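Local coordinates for protein bacterial leucyl aminopeptidase (Legionella pneumophila, PDB 6ESL) that probably removes amino-terminal residues from peptides as a zinc-dependent M28-family aminopeptidase linked to nutrient acquisition during infection of amoebas, at residues A148-V154 with W185-P189. Numbering follows the deposited sequence.
Sequences ATKDTGV and WYKQP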
ATOM      1  N   ALA B 148     -21.445 -24.975   5.451  1.00 32.72           N
ATOM      2  CA  ALA B 148     -21.515 -24.792   6.856  1.00 32.95           C
ATOM      3  C   ALA B 148     -22.871 -25.261   7.463  1.00 33.55           C
ATOM      4  O   ALA B 148     -22.967 -25.372   8.656  1.00 33.30           O
ATOM      5  CB  ALA B 148     -21.255 -23.371   7.206  1.00 32.00           C
ATOM      6  N   THR B 149     -23.863 -25.522   6.635  1.00 34.57           N
ATOM      7  CA  THR B 149     -25.199 -25.937   7.115  1.00 37.86           C
ATOM      8  C   THR B 149     -25.357 -27.443   6.982  1.00 38.57           C
ATOM      9  O   THR B 149     -26.469 -27.904   7.267  1.00 37.61           O
ATOM     10  CB  THR B 149     -26.367 -25.313   6.283  1.00 38.08           C
ATOM     11  OG1 THR B 149     -26.166 -25.600   4.889  1.00 37.94           O
ATOM     12  CG2 THR B 149     -26.447 -23.791   6.484  1.00 38.90           C
ATOM     13  N   LYS B 150     -24.338 -28.147   6.504  1.00 36.71           N
ATOM     14  CA  LYS B 150     -24.411 -29.595   6.224  1.00 39.00           C
ATOM     15  C   LYS B 150     -23.494 -30.477   7.031  1.00 39.44           C
ATOM     16  O   LYS B 150     -22.428 -30.082   7.469  1.00 38.16           O
ATOM     17  CB  LYS B 150     -24.127 -29.853   4.752  1.00 39.62           C
ATOM     18  CG  LYS B 150     -25.040 -29.034   3.829  1.00 41.26           C
ATOM     19  CD  LYS B 150     -26.478 -29.552   3.952  1.00 44.22           C
ATOM     20  CE  LYS B 150     -27.208 -29.423   2.646  1.00 45.97           C
ATOM     21  NZ  LYS B 150     -27.660 -28.079   2.491  1.00 47.58           N
ATOM     22  N   ASP B 151     -23.904 -31.757   7.162  1.00 42.19           N
ATOM     23  CA  ASP B 151     -23.061 -32.749   7.862  1.00 42.94           C
ATOM     24  C   ASP B 151     -21.693 -32.907   7.253  1.00 39.22           C
ATOM     25  O   ASP B 151     -20.702 -32.989   7.972  1.00 39.75           O
ATOM     26  CB  ASP B 151     -23.782 -34.109   8.012  1.00 47.39           C
ATOM     27  CG  ASP B 151     -24.955 -34.044   8.965  1.00 50.73           C
ATOM     28  OD1 ASP B 151     -24.959 -33.202   9.900  1.00 52.81           O
ATOM     29  OD2 ASP B 151     -25.884 -34.874   8.804  1.00 51.57           O
ATOM     30  N   THR B 152     -21.603 -32.847   5.947  1.00 37.15           N
ATOM     31  CA  THR B 152     -20.294 -32.849   5.271  1.00 37.51           C
ATOM     32  C   THR B 152     -19.394 -31.693   5.665  1.00 35.81           C
ATOM     33  O   THR B 152     -18.184 -31.887   5.742  1.00 35.25           O
ATOM     34  CB  THR B 152     -20.430 -32.949   3.716  1.00 37.37           C
ATOM     35  OG1 THR B 152     -21.303 -31.943   3.251  1.00 36.22           O
ATOM     36  CG2 THR B 152     -21.087 -34.346   3.366  1.00 39.23           C
ATOM     37  N   GLY B 153     -20.014 -30.526   5.944  1.00 35.81           N
ATOM     38  CA  GLY B 153     -19.344 -29.295   6.481  1.00 35.08           C
ATOM     39  C   GLY B 153     -18.793 -29.600   7.852  1.00 35.81           C
ATOM     40  O   GLY B 153     -17.669 -29.197   8.214  1.00 34.65           O
ATOM     41  N   VAL B 154     -19.584 -30.344   8.615  1.00 35.24           N
ATOM     42  CA  VAL B 154     -19.170 -30.696   9.947  1.00 38.49           C
ATOM     43  C   VAL B 154     -18.032 -31.705   9.892  1.00 38.56           C
ATOM     44  O   VAL B 154     -17.031 -31.519  10.591  1.00 36.50           O
ATOM     45  CB  VAL B 154     -20.388 -31.259  10.816  1.00 40.77           C
ATOM     46  CG1 VAL B 154     -19.983 -31.845  12.180  1.00 43.44           C
ATOM     47  CG2 VAL B 154     -21.424 -30.146  11.008  1.00 41.63           C
ATOM     48  N   TRP B 185     -26.042 -20.527  14.383  1.00 44.95           N
ATOM     49  CA  TRP B 185     -26.963 -21.524  13.869  1.00 47.83           C
ATOM     50  C   TRP B 185     -26.280 -22.461  12.918  1.00 43.60           C
ATOM     51  O   TRP B 185     -26.782 -23.522  12.614  1.00 42.85           O
ATOM     52  CB  TRP B 185     -28.355 -20.839  13.439  1.00 51.55           C
ATOM     53  CG  TRP B 185     -28.247 -20.576  12.034  1.00 55.02           C
ATOM     54  CD1 TRP B 185     -27.413 -19.674  11.475  1.00 58.05           C
ATOM     55  CD2 TRP B 185     -28.849 -21.300  10.957  1.00 58.47           C
ATOM     56  NE1 TRP B 185     -27.466 -19.753  10.121  1.00 63.26           N
ATOM     57  CE2 TRP B 185     -28.344 -20.747   9.765  1.00 57.79           C
ATOM     58  CE3 TRP B 185     -29.776 -22.347  10.871  1.00 60.44           C
ATOM     59  CZ2 TRP B 185     -28.728 -21.196   8.506  1.00 53.95           C
ATOM     60  CZ3 TRP B 185     -30.163 -22.799   9.604  1.00 59.87           C
ATOM     61  CH2 TRP B 185     -29.636 -22.219   8.442  1.00 56.84           C
ATOM     62  N   TYR B 186     -25.115 -22.082  12.394  1.00 40.53           N
ATOM     63  CA  TYR B 186     -24.430 -22.965  11.472  1.00 39.48           C
ATOM     64  C   TYR B 186     -23.796 -24.117  12.224  1.00 41.30           C
ATOM     65  O   TYR B 186     -23.073 -23.898  13.214  1.00 40.20           O
ATOM     66  CB  TYR B 186     -23.323 -22.225  10.699  1.00 37.37           C
ATOM     67  CG  TYR B 186     -23.881 -21.199   9.744  1.00 35.58           C
ATOM     68  CD1 TYR B 186     -24.321 -21.562   8.475  1.00 34.30           C
ATOM     69  CD2 TYR B 186     -24.017 -19.877  10.125  1.00 36.59           C
ATOM     70  CE1 TYR B 186     -24.947 -20.650   7.620  1.00 34.89           C
ATOM     71  CE2 TYR B 186     -24.542 -18.918   9.257  1.00 35.76           C
ATOM     72  CZ  TYR B 186     -25.009 -19.339   7.967  1.00 34.67           C
ATOM     73  OH  TYR B 186     -25.617 -18.429   7.095  1.00 33.78           O
ATOM     74  N   LYS B 187     -24.042 -25.331  11.755  1.00 41.14           N
ATOM     75  CA  LYS B 187     -23.459 -26.470  12.476  1.00 43.82           C
ATOM     76  C   LYS B 187     -21.959 -26.680  12.306  1.00 40.73           C
ATOM     77  O   LYS B 187     -21.327 -27.242  13.191  1.00 40.81           O
ATOM     78  CB  LYS B 187     -24.220 -27.753  12.171  1.00 48.68           C
ATOM     79  CG  LYS B 187     -24.328 -28.065  10.714  1.00 48.88           C
ATOM     80  CD  LYS B 187     -25.018 -29.410  10.497  1.00 54.63           C
ATOM     81  CE  LYS B 187     -26.545 -29.293  10.597  1.00 57.86           C
ATOM     82  NZ  LYS B 187     -27.064 -30.496   9.867  1.00 60.68           N
ATOM     83  N   GLN B 188     -21.362 -26.220  11.193  1.00 37.93           N
ATOM     84  CA  GLN B 188     -19.859 -26.253  11.051  1.00 35.06           C
ATOM     85  C   GLN B 188     -19.146 -25.259  11.961  1.00 34.18           C
ATOM     86  O   GLN B 188     -19.381 -24.043  11.846  1.00 33.45           O
ATOM     87  CB  GLN B 188     -19.458 -25.982   9.599  1.00 34.27           C
ATOM     88  CG  GLN B 188     -17.996 -26.033   9.185  1.00 32.43           C
ATOM     89  CD  GLN B 188     -17.872 -25.612   7.750  1.00 31.71           C
ATOM     90  OE1 GLN B 188     -18.037 -24.385   7.454  1.00 30.91           O
ATOM     91  NE2 GLN B 188     -17.616 -26.576   6.814  1.00 30.19           N
ATOM     92  N   PRO B 189     -18.299 -25.729  12.876  1.00 34.86           N
ATOM     93  CA  PRO B 189     -17.453 -24.851  13.667  1.00 34.55           C
ATOM     94  C   PRO B 189     -16.241 -24.426  12.905  1.00 32.99           C
ATOM     95  O   PRO B 189     -15.828 -25.118  11.909  1.00 31.24           O
ATOM     96  CB  PRO B 189     -16.991 -25.718  14.809  1.00 36.99           C
ATOM     97  CG  PRO B 189     -17.032 -27.106  14.274  1.00 37.74           C
ATOM     98  CD  PRO B 189     -17.934 -27.178  13.086  1.00 36.26           C
TER
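Ala148 and Gly153 meet Gln188 where the loop 148-150 and the first turn of helix 151-170 pack on the turn leading into strand 188-195, a loop-to-strand contact of the M28 zinc-peptidase fold. This strand lies next to the outermost strand 176-183 of the mixed beta-sheet; residues 185-187 lie in the connection between the two antiparallel strands, and the chain turns its corner at Lys187. Gln188 carries the polar centre: its backbone N donates to Ala148 O (3.1 Å) in a nearly straight bond of 169° at the hydrogen. Its CB points toward segment 148-154, and with CG anti to the backbone N (chi1 -177°) and the chain extended beyond, the amide reaches Gly153, whose lack of a side chain lets it lie close: NE2 is 3.2 Å from Gly153 CA. NE2 also donates to Arg146 O just before the loop, while OE1 accepts from Ala255 N. This buried carboxamide is thus gripped at both ends and its rotation fixed, with its side chain about 12 Å from a bound zinc ion.

Lys187 runs across Val154 at about a right angle, CG meeting Val154 CG2 at 3.6 Å. A bend at its third torsion brings its amine to Asp151, also solvent-exposed, where NZ and OD1 form a long, weak salt bridge of 3.4 Å. Next in the loop, the methyl of Thr149 sits obliquely against the Tyr186 ring, CG2 to CE1 3.7 Å, and also nears Trp185. Tyr186 OH bonds to Arg258 and to Glu22 of the second subunit, so the turn also borders the dimer interface. In the first turn of the helix, Gln188 NE2 hydrogen-bonds to Gly153 O at 3.0 Å; the acceptor lies in the glutamine's amide plane, but the donor sits well off the C=O direction (99°), tilted out of the carbonyl plane.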